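Local atomic coordinates of N-acetyltransferase family protein (Bacillus anthracis, PDB entry 3LNB), a protein that catalyses transfer of an acetyl group from acetyl-coenzyme A to arylamines and inactivates the antibiotic sulfamethoxazole. Residues Ile65-Asn70 against Glu292-Thr297; Asn267-Glu270 against Thr275-Lys278; Asn277-Glu282 against Ala287-Glu292. The protein carries 1 engineered substitution. All blocks are in the same frame, centred on the assembly; numbering follows the deposited sequence.

Contact 1: residues Ile65-Asn70 against Glu292-Thr297; sequences ILPFEN and ESFGIT. Engineered in segment 65-70: Phe68 (natural residue Tyr). With COA (coenzyme A), chain B.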
# COMPACT_ATOMS: atom_id res chain seq x y z
N ILE A 65 7.95 7.18 3.37
CA ILE A 65 8.85 6.43 4.24
C ILE A 65 8.75 4.90 4.21
O ILE A 65 9.77 4.22 4.17
CB ILE A 65 8.66 6.92 5.70
CG1 ILE A 65 9.05 8.40 5.79
CG2 ILE A 65 9.48 6.07 6.66
CD1 ILE A 65 8.67 9.07 7.08
N LEU A 66 7.54 4.36 4.25
CA LEU A 66 7.36 2.91 4.23
C LEU A 66 7.43 2.36 2.81
O LEU A 66 6.49 2.50 2.02
CB LEU A 66 6.01 2.55 4.86
CG LEU A 66 5.86 2.87 6.35
CD1 LEU A 66 4.47 2.47 6.81
CD2 LEU A 66 6.93 2.14 7.16
N PRO A 67 8.56 1.71 2.45
CA PRO A 67 8.72 1.15 1.11
C PRO A 67 7.74 0.02 0.81
O PRO A 67 7.38 -0.75 1.71
CB PRO A 67 10.16 0.64 1.10
CG PRO A 67 10.82 1.41 2.22
CD PRO A 67 9.75 1.45 3.27
N PHE A 68 7.30 -0.05 -0.44
CA PHE A 68 6.41 -1.12 -0.89
C PHE A 68 7.40 -2.18 -1.37
O PHE A 68 8.13 -1.95 -2.33
CB PHE A 68 5.54 -0.62 -2.06
CG PHE A 68 4.72 -1.70 -2.72
CD1 PHE A 68 3.45 -2.02 -2.24
CD2 PHE A 68 5.22 -2.40 -3.82
CE1 PHE A 68 2.69 -3.01 -2.85
CE2 PHE A 68 4.47 -3.40 -4.43
CZ PHE A 68 3.20 -3.71 -3.95
N GLU A 69 7.45 -3.32 -0.69
CA GLU A 69 8.39 -4.37 -1.07
C GLU A 69 7.95 -5.79 -0.74
O GLU A 69 7.09 -6.00 0.12
CB GLU A 69 9.77 -4.09 -0.45
CG GLU A 69 9.76 -3.77 1.05
CD GLU A 69 10.22 -4.93 1.93
OE1 GLU A 69 10.53 -4.69 3.12
OE2 GLU A 69 10.27 -6.08 1.44
N ASN A 70 8.57 -6.74 -1.43
CA ASN A 70 8.28 -8.17 -1.30
C ASN A 70 9.55 -8.95 -0.99
O ASN A 70 9.63 -10.15 -1.30
CB ASN A 70 7.72 -8.68 -2.62
CG ASN A 70 8.77 -8.72 -3.70
OD1 ASN A 70 9.76 -7.98 -3.65
ND2 ASN A 70 8.58 -9.58 -4.70
N GLU A 292 20.70 3.22 0.69
CA GLU A 292 20.69 4.66 0.48
C GLU A 292 19.38 5.28 0.02
O GLU A 292 19.05 6.39 0.43
CB GLU A 292 21.80 5.06 -0.49
CG GLU A 292 23.14 4.43 -0.17
CD GLU A 292 24.31 5.21 -0.74
OE1 GLU A 292 24.23 5.67 -1.90
OE2 GLU A 292 25.33 5.35 -0.02
N SER A 293 18.64 4.60 -0.85
CA SER A 293 17.40 5.18 -1.34
C SER A 293 16.15 4.74 -0.58
O SER A 293 15.18 5.49 -0.53
CB SER A 293 17.23 4.87 -2.83
OG SER A 293 18.29 5.44 -3.60
N PHE A 294 16.17 3.55 0.01
CA PHE A 294 15.01 3.05 0.72
C PHE A 294 15.16 2.85 2.21
O PHE A 294 14.19 2.50 2.89
CB PHE A 294 14.54 1.74 0.09
CG PHE A 294 14.13 1.87 -1.35
CD1 PHE A 294 15.02 1.55 -2.37
CD2 PHE A 294 12.85 2.31 -1.68
CE1 PHE A 294 14.64 1.67 -3.70
CE2 PHE A 294 12.47 2.43 -3.00
CZ PHE A 294 13.36 2.11 -4.02
N GLY A 295 16.36 3.03 2.73
CA GLY A 295 16.57 2.86 4.16
C GLY A 295 16.43 1.41 4.61
O GLY A 295 16.22 1.13 5.79
N ILE A 296 16.55 0.48 3.67
CA ILE A 296 16.45 -0.92 4.04
C ILE A 296 17.84 -1.51 4.20
O ILE A 296 18.64 -1.52 3.25
CB ILE A 296 15.65 -1.72 2.99
CG1 ILE A 296 14.18 -1.26 3.02
CG2 ILE A 296 15.79 -3.21 3.26
CD1 ILE A 296 13.26 -2.02 2.07
N THR A 297 18.13 -2.00 5.41
CA THR A 297 19.44 -2.58 5.72
C THR A 297 19.34 -3.94 6.41
O THR A 297 18.30 -4.61 6.34
CB THR A 297 20.24 -1.64 6.66
OG1 THR A 297 20.32 -0.33 6.09
CG2 THR A 297 21.65 -2.18 6.84
N1A COA B . 5.74 -7.31 -8.73
C2A COA B . 7.03 -7.37 -9.00
N3A COA B . 7.60 -6.55 -9.87
C4A COA B . 6.87 -5.63 -10.51
C5A COA B . 5.50 -5.54 -10.26
C6A COA B . 4.95 -6.42 -9.33
N6A COA B . 3.65 -6.36 -9.05
N7A COA B . 5.02 -4.56 -11.01
C8A COA B . 6.04 -4.04 -11.70
N9A COA B . 7.16 -4.69 -11.40
C1B COA B . 8.52 -4.33 -11.88
C2B COA B . 8.65 -4.35 -13.40
O2B COA B . 8.84 -5.70 -13.86
C3B COA B . 9.92 -3.53 -13.58
O3B COA B . 11.08 -4.38 -13.55
P3B COA B . 12.36 -3.99 -14.45
O7A COA B . 12.70 -2.55 -14.34
O8A COA B . 13.56 -4.95 -13.97
O9A COA B . 11.97 -4.42 -15.95
C4B COA B . 9.92 -2.59 -12.38
O4B COA B . 8.77 -2.95 -11.59
C5B COA B . 9.78 -1.13 -12.81
O5B COA B . 8.54 -0.95 -13.49
P1A COA B . 8.24 0.45 -14.23
O1A COA B . 6.70 0.39 -14.68
O2A COA B . 9.16 0.66 -15.38
O3A COA B . 8.41 1.59 -13.11
P2A COA B . 7.29 1.96 -12.02
O4A COA B . 6.40 3.13 -12.69
O5A COA B . 7.92 2.40 -10.76
O6A COA B . 6.31 0.70 -11.84
CBP COA B . 5.45 -0.16 -9.71
CCP COA B . 6.51 -0.27 -10.80
CDP COA B . 5.63 1.15 -8.93
CEP COA B . 5.60 -1.35 -8.75
CAP COA B . 4.05 -0.21 -10.33
OAP COA B . 3.91 -1.41 -11.10
C9P COA B . 2.96 -0.18 -9.27
O9P COA B . 2.71 0.85 -8.63
N8P COA B . 2.32 -1.34 -9.10
C7P COA B . 1.21 -1.52 -8.15
C6P COA B . 1.36 -2.86 -7.43
C5P COA B . 0.05 -3.26 -6.74
O5P COA B . -0.91 -3.66 -7.41
N4P COA B . 0.03 -3.18 -5.42
C3P COA B . -1.17 -3.52 -4.64
C2P COA B . -1.30 -5.04 -4.47
S1P COA B . -0.03 -5.78 -3.37
O HOH W 1 12.53 4.88 4.17
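Glu69 OE1, gripped by a salt bridge from Arg95 and the backbone N-H of Gly96, has the methyl CD1 of Ile296 against it at 4.0 Å. The other oxygen, OE2, takes the N-H of Leu71, so both ends of this buried group are held and its rotation is fixed. Glu69 and Ile296 approach from opposite directions: with CG lodged between backbone N and carbonyl carbon (chi1 49°), the acid chain bends at chi2, and CD1 touches its CG as well as OE1. Ile296 CD1 also lies 4.2 Å from Pro67 CB. Pro67 is the apolar centre of the contact, its CG 3.6 Å from Phe294 O and its CB 4.2 Å from Phe294 CD2. A water spans the backbones, 2.8 Å from Ile65 O and 3.2 Å from Phe294 O. The engineered Phe68, part of the coenzyme A pocket, turns away from the helix, and S1P of the cofactor lies in the ring plane at the edge, 3.9 Å from CZ. The end of helix 283-294 and the tail after it thus pack on the Pro67-Glu69 side of strand 68-69, which carries this pocket residue, while strands 252-256 and 259-263 cover Phe294 and helix 34-42 touches Pro67.

Contact 2: residues Asn267-Glu270 against Thr275-Lys278; sequences NYTE and TKNK. With COA (coenzyme A), chain B.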
# COMPACT_ATOMS: atom_id res chain seq x y z
N ASN A 267 17.02 -3.82 -12.52
CA ASN A 267 17.01 -2.39 -12.84
C ASN A 267 16.54 -1.45 -11.75
O ASN A 267 15.76 -1.82 -10.87
CB ASN A 267 16.11 -2.16 -14.05
CG ASN A 267 16.55 -2.92 -15.26
OD1 ASN A 267 17.51 -2.53 -15.93
ND2 ASN A 267 15.87 -4.02 -15.55
N TYR A 268 17.03 -0.21 -11.85
CA TYR A 268 16.65 0.86 -10.93
C TYR A 268 15.89 1.87 -11.79
O TYR A 268 16.45 2.43 -12.74
CB TYR A 268 17.88 1.52 -10.32
CG TYR A 268 17.55 2.59 -9.31
CD1 TYR A 268 16.64 2.35 -8.28
CD2 TYR A 268 18.19 3.83 -9.34
CE1 TYR A 268 16.37 3.32 -7.30
CE2 TYR A 268 17.94 4.81 -8.37
CZ TYR A 268 17.03 4.54 -7.36
OH TYR A 268 16.78 5.48 -6.38
N THR A 269 14.62 2.07 -11.48
CA THR A 269 13.78 2.99 -12.25
C THR A 269 13.41 4.22 -11.44
O THR A 269 12.80 4.13 -10.36
CB THR A 269 12.50 2.29 -12.75
OG1 THR A 269 12.86 1.14 -13.52
CG2 THR A 269 11.66 3.23 -13.62
N GLU A 270 13.76 5.38 -11.98
CA GLU A 270 13.49 6.65 -11.32
C GLU A 270 12.53 7.54 -12.09
O GLU A 270 12.74 7.85 -13.26
CB GLU A 270 14.82 7.39 -11.10
CG GLU A 270 15.80 6.66 -10.21
CD GLU A 270 17.16 7.31 -10.19
OE1 GLU A 270 17.95 7.09 -11.15
OE2 GLU A 270 17.45 8.05 -9.22
N THR A 275 10.33 13.04 -15.70
CA THR A 275 11.16 12.09 -16.45
C THR A 275 11.09 10.70 -15.83
O THR A 275 10.83 10.55 -14.64
CB THR A 275 12.64 12.55 -16.52
OG1 THR A 275 13.29 12.30 -15.26
CG2 THR A 275 12.72 14.04 -16.82
N LYS A 276 11.32 9.69 -16.65
CA LYS A 276 11.29 8.32 -16.18
C LYS A 276 12.44 7.56 -16.83
O LYS A 276 12.43 7.31 -18.04
CB LYS A 276 9.95 7.68 -16.52
CG LYS A 276 9.75 6.30 -15.92
CD LYS A 276 8.40 5.74 -16.34
CE LYS A 276 7.31 6.11 -15.35
NZ LYS A 276 7.29 5.15 -14.21
N ASN A 277 13.42 7.21 -16.01
CA ASN A 277 14.60 6.50 -16.47
C ASN A 277 14.74 5.12 -15.85
O ASN A 277 14.30 4.88 -14.72
CB ASN A 277 15.85 7.32 -16.12
CG ASN A 277 16.04 8.51 -17.03
OD1 ASN A 277 16.71 8.42 -18.07
ND2 ASN A 277 15.44 9.64 -16.66
N LYS A 278 15.34 4.21 -16.62
CA LYS A 278 15.58 2.85 -16.15
C LYS A 278 17.06 2.58 -16.34
O LYS A 278 17.60 2.79 -17.42
CB LYS A 278 14.76 1.82 -16.94
CG LYS A 278 14.84 0.41 -16.35
CD LYS A 278 14.06 -0.62 -17.17
CE LYS A 278 12.55 -0.31 -17.23
NZ LYS A 278 11.88 -0.43 -15.90
N1A COA B . 5.74 -7.31 -8.73
C2A COA B . 7.03 -7.37 -9.00
N3A COA B . 7.60 -6.55 -9.87
C4A COA B . 6.87 -5.63 -10.51
C5A COA B . 5.50 -5.54 -10.26
C6A COA B . 4.95 -6.42 -9.33
N6A COA B . 3.65 -6.36 -9.05
N7A COA B . 5.02 -4.56 -11.01
C8A COA B . 6.04 -4.04 -11.70
N9A COA B . 7.16 -4.69 -11.40
C1B COA B . 8.52 -4.33 -11.88
C2B COA B . 8.65 -4.35 -13.40
O2B COA B . 8.84 -5.70 -13.86
C3B COA B . 9.92 -3.53 -13.58
O3B COA B . 11.08 -4.38 -13.55
P3B COA B . 12.36 -3.99 -14.45
O7A COA B . 12.70 -2.55 -14.34
O8A COA B . 13.56 -4.95 -13.97
O9A COA B . 11.97 -4.42 -15.95
C4B COA B . 9.92 -2.59 -12.38
O4B COA B . 8.77 -2.95 -11.59
C5B COA B . 9.78 -1.13 -12.81
O5B COA B . 8.54 -0.95 -13.49
P1A COA B . 8.24 0.45 -14.23
O1A COA B . 6.70 0.39 -14.68
O2A COA B . 9.16 0.66 -15.38
O3A COA B . 8.41 1.59 -13.11
P2A COA B . 7.29 1.96 -12.02
O4A COA B . 6.40 3.13 -12.69
O5A COA B . 7.92 2.40 -10.76
O6A COA B . 6.31 0.70 -11.84
CBP COA B . 5.45 -0.16 -9.71
CCP COA B . 6.51 -0.27 -10.80
CDP COA B . 5.63 1.15 -8.93
CEP COA B . 5.60 -1.35 -8.75
CAP COA B . 4.05 -0.21 -10.33
OAP COA B . 3.91 -1.41 -11.10
C9P COA B . 2.96 -0.18 -9.27
O9P COA B . 2.71 0.85 -8.63
N8P COA B . 2.32 -1.34 -9.10
C7P COA B . 1.21 -1.52 -8.15
C6P COA B . 1.36 -2.86 -7.43
C5P COA B . 0.05 -3.26 -6.74
O5P COA B . -0.91 -3.66 -7.41
N4P COA B . 0.03 -3.18 -5.42
C3P COA B . -1.17 -3.52 -4.64
C2P COA B . -1.30 -5.04 -4.47
S1P COA B . -0.03 -5.78 -3.37
O HOH W 2 14.15 10.03 -14.03
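Lys278 leaves its strand with CG opposite the backbone N (chi1 -172°), then bends at chi3 and chi4, and this double turn carries NZ over to Thr269 OG1, which it meets in a 3.0 Å hydrogen bond. Thr269 contributes by its own rotation: chi1 of -57° sets OG1 beside the backbone N. The two residues form a non-hydrogen-bonded pair of the antiparallel beta hairpin 267-272/275-280, at the edge of the five-stranded sheet. Lys278 NZ also donates to coenzyme A, 2.8 Å to O7A of the 3'-phosphate and 3.0 Å to O2A of the diphosphate, so one ammonium bridges the 3'-phosphate and the diphosphate. Asn267 crosses the lysine stem, its CB 3.7 Å from Lys278 CG, and gives ND2 to O8A of the same 3'-phosphate in a nearly straight bond (2.9 Å, 175°). Lys276 NZ, hydrogen-bonded to Thr271, comes within 2.7 Å of O4A on the other diphosphate phosphorus; these amines probably balance much of the cofactor's negative charge. In the next pair, Glu270 and Asn277 exchange two backbone hydrogen bonds. On their side of the hairpin a water is held by three groups: it donates to Glu270 O and to Thr275 OG1, which is also hydrogen-bonded to Phe272 O, and accepts from Asn277 ND2 at 3.0 Å.

Contact 3: residues Asn277-Glu282 against Ala287-Glu292; sequences NKRPIE and ARILRE. With COA (coenzyme A), chain B.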
# COMPACT_ATOMS: atom_id res chain seq x y z
N ASN A 277 13.42 7.21 -16.01
CA ASN A 277 14.60 6.50 -16.47
C ASN A 277 14.74 5.12 -15.85
O ASN A 277 14.30 4.88 -14.72
CB ASN A 277 15.85 7.32 -16.12
CG ASN A 277 16.04 8.51 -17.03
OD1 ASN A 277 16.71 8.42 -18.07
ND2 ASN A 277 15.44 9.64 -16.66
N LYS A 278 15.34 4.21 -16.62
CA LYS A 278 15.58 2.85 -16.15
C LYS A 278 17.06 2.58 -16.34
O LYS A 278 17.60 2.79 -17.42
CB LYS A 278 14.76 1.82 -16.94
CG LYS A 278 14.84 0.41 -16.35
CD LYS A 278 14.06 -0.62 -17.17
CE LYS A 278 12.55 -0.31 -17.23
NZ LYS A 278 11.88 -0.43 -15.90
N ARG A 279 17.72 2.12 -15.28
CA ARG A 279 19.14 1.84 -15.35
C ARG A 279 19.47 0.42 -14.91
O ARG A 279 19.12 0.01 -13.79
CB ARG A 279 19.90 2.87 -14.49
CG ARG A 279 21.19 2.37 -13.85
CD ARG A 279 22.09 3.54 -13.46
NE ARG A 279 21.45 4.48 -12.55
CZ ARG A 279 21.45 4.38 -11.22
NH1 ARG A 279 20.83 5.30 -10.49
NH2 ARG A 279 22.08 3.37 -10.61
N PRO A 280 20.11 -0.37 -15.79
CA PRO A 280 20.46 -1.75 -15.43
C PRO A 280 21.48 -1.67 -14.31
O PRO A 280 22.34 -0.80 -14.34
CB PRO A 280 21.08 -2.29 -16.73
CG PRO A 280 20.44 -1.47 -17.79
CD PRO A 280 20.48 -0.09 -17.18
N ILE A 281 21.37 -2.56 -13.34
CA ILE A 281 22.29 -2.54 -12.20
C ILE A 281 22.97 -3.88 -11.99
O ILE A 281 22.60 -4.88 -12.60
CB ILE A 281 21.55 -2.19 -10.89
CG1 ILE A 281 20.54 -3.29 -10.55
CG2 ILE A 281 20.81 -0.88 -11.05
CD1 ILE A 281 19.86 -3.10 -9.21
N GLU A 282 23.97 -3.90 -11.11
CA GLU A 282 24.70 -5.12 -10.80
C GLU A 282 24.40 -5.49 -9.35
O GLU A 282 23.73 -4.74 -8.64
CB GLU A 282 26.20 -4.91 -10.96
CG GLU A 282 26.63 -4.34 -12.31
CD GLU A 282 28.10 -3.97 -12.33
OE1 GLU A 282 28.96 -4.88 -12.27
OE2 GLU A 282 28.41 -2.76 -12.39
N ALA A 287 22.38 -3.65 -3.27
CA ALA A 287 22.51 -3.52 -1.83
C ALA A 287 22.62 -2.05 -1.43
O ALA A 287 21.98 -1.60 -0.48
CB ALA A 287 23.73 -4.31 -1.35
N ARG A 288 23.44 -1.31 -2.17
CA ARG A 288 23.65 0.11 -1.90
C ARG A 288 22.40 0.95 -2.11
O ARG A 288 22.06 1.78 -1.27
CB ARG A 288 24.77 0.65 -2.79
CG ARG A 288 24.97 2.16 -2.69
CD ARG A 288 26.15 2.62 -3.56
NE ARG A 288 25.97 2.24 -4.96
CZ ARG A 288 25.06 2.78 -5.77
NH1 ARG A 288 24.24 3.73 -5.34
NH2 ARG A 288 24.98 2.38 -7.04
N ILE A 289 21.71 0.76 -3.24
CA ILE A 289 20.49 1.54 -3.50
C ILE A 289 19.42 1.20 -2.47
O ILE A 289 18.76 2.10 -1.96
CB ILE A 289 19.95 1.28 -4.93
CG1 ILE A 289 21.02 1.62 -5.96
CG2 ILE A 289 18.71 2.16 -5.18
CD1 ILE A 289 20.70 1.18 -7.37
N LEU A 290 19.26 -0.08 -2.15
CA LEU A 290 18.27 -0.48 -1.14
C LEU A 290 18.50 0.36 0.11
O LEU A 290 17.56 0.97 0.64
CB LEU A 290 18.43 -1.95 -0.75
CG LEU A 290 17.39 -2.98 -1.19
CD1 LEU A 290 17.63 -4.29 -0.44
CD2 LEU A 290 15.99 -2.47 -0.92
N ARG A 291 19.75 0.39 0.55
CA ARG A 291 20.12 1.13 1.75
C ARG A 291 19.96 2.63 1.61
O ARG A 291 19.15 3.24 2.32
CB ARG A 291 21.58 0.80 2.13
CG ARG A 291 22.11 1.56 3.35
CD ARG A 291 23.56 1.16 3.69
NE ARG A 291 24.49 1.50 2.61
CZ ARG A 291 25.09 0.60 1.83
NH1 ARG A 291 24.86 -0.70 1.99
NH2 ARG A 291 25.91 1.00 0.87
N GLU A 292 20.70 3.22 0.69
CA GLU A 292 20.69 4.66 0.48
C GLU A 292 19.38 5.28 0.02
O GLU A 292 19.05 6.39 0.43
CB GLU A 292 21.80 5.06 -0.49
CG GLU A 292 23.14 4.43 -0.17
CD GLU A 292 24.31 5.21 -0.74
OE1 GLU A 292 24.23 5.67 -1.90
OE2 GLU A 292 25.33 5.35 -0.02
N1A COA B . 5.74 -7.31 -8.73
C2A COA B . 7.03 -7.37 -9.00
N3A COA B . 7.60 -6.55 -9.87
C4A COA B . 6.87 -5.63 -10.51
C5A COA B . 5.50 -5.54 -10.26
C6A COA B . 4.95 -6.42 -9.33
N6A COA B . 3.65 -6.36 -9.05
N7A COA B . 5.02 -4.56 -11.01
C8A COA B . 6.04 -4.04 -11.70
N9A COA B . 7.16 -4.69 -11.40
C1B COA B . 8.52 -4.33 -11.88
C2B COA B . 8.65 -4.35 -13.40
O2B COA B . 8.84 -5.70 -13.86
C3B COA B . 9.92 -3.53 -13.58
O3B COA B . 11.08 -4.38 -13.55
P3B COA B . 12.36 -3.99 -14.45
O7A COA B . 12.70 -2.55 -14.34
O8A COA B . 13.56 -4.95 -13.97
O9A COA B . 11.97 -4.42 -15.95
C4B COA B . 9.92 -2.59 -12.38
O4B COA B . 8.77 -2.95 -11.59
C5B COA B . 9.78 -1.13 -12.81
O5B COA B . 8.54 -0.95 -13.49
P1A COA B . 8.24 0.45 -14.23
O1A COA B . 6.70 0.39 -14.68
O2A COA B . 9.16 0.66 -15.38
O3A COA B . 8.41 1.59 -13.11
P2A COA B . 7.29 1.96 -12.02
O4A COA B . 6.40 3.13 -12.69
O5A COA B . 7.92 2.40 -10.76
O6A COA B . 6.31 0.70 -11.84
CBP COA B . 5.45 -0.16 -9.71
CCP COA B . 6.51 -0.27 -10.80
CDP COA B . 5.63 1.15 -8.93
CEP COA B . 5.60 -1.35 -8.75
CAP COA B . 4.05 -0.21 -10.33
OAP COA B . 3.91 -1.41 -11.10
C9P COA B . 2.96 -0.18 -9.27
O9P COA B . 2.71 0.85 -8.63
N8P COA B . 2.32 -1.34 -9.10
C7P COA B . 1.21 -1.52 -8.15
C6P COA B . 1.36 -2.86 -7.43
C5P COA B . 0.05 -3.26 -6.74
O5P COA B . -0.91 -3.66 -7.41
N4P COA B . 0.03 -3.18 -5.42
C3P COA B . -1.17 -3.52 -4.64
C2P COA B . -1.30 -5.04 -4.47
S1P COA B . -0.03 -5.78 -3.37
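One residue past Lys278, which serves coenzyme A, Arg279 is the first of 277-282 to reach helix 283-294: its side chain, bent at chi3, brings NH2 to 4.1 Å from Ile289 CD1, the two side chains running askew to one another. NH1 of Arg279 has a weak, long ion pair with Glu270 across the hairpin, and its chain lies on Tyr268. Beyond Pro280 the strand ends, and Ile281 turns inward. With chi1 at 66°, CG1 sits between backbone N and carbonyl carbon and CG2 lies beside N; it is CG2 that meets Ile289 CD1, at 4.2 Å. One methyl of the helix is therefore touched by an isoleucine branch and a guanidinium nitrogen, while Leu263 of the sheet packs on both isoleucines. Glu282 then takes the N-cap position of the helix, its N-H bonded to Asp285 OD2; Asp285 also makes a salt bridge with Arg288 NH2. Arg288 NH2 comes to 4.7 Å from Arg279 NH2, and the Arg288 guanidinium has Glu292 OE1 in plane at its edge, though NH1 is a long 3.9 Å from it. Across the segments the contact is purely van der Waals and small, 99 Å² in all. The two like-charged guanidinium groups probably repel mildly, an effect that the carboxylates of Glu270, Asp285 and Glu292 would be expected to offset.

All three contacts gather round one antiparallel sheet and helix 283-294 at the C-terminal end of the modelled chain. Contact 3 follows directly on contact 2, sharing Asn277 and Lys278, and both are nested within the loop that contact 1 closes. Centres lie about 10 Å apart for contacts 2 and 3, about 12 Å for 1 and 3, and about 16 Å for 1 and 2. Contact 2 is the hairpin at one edge of the sheet; contact 3 ties it to the helix that follows, and contact 1 brings that helix's end to strand 68-69 at the other edge. Coenzyme A runs from contact 1 (thiol end) to contact 2 (phosphates); contact 3 reaches it only through Lys278.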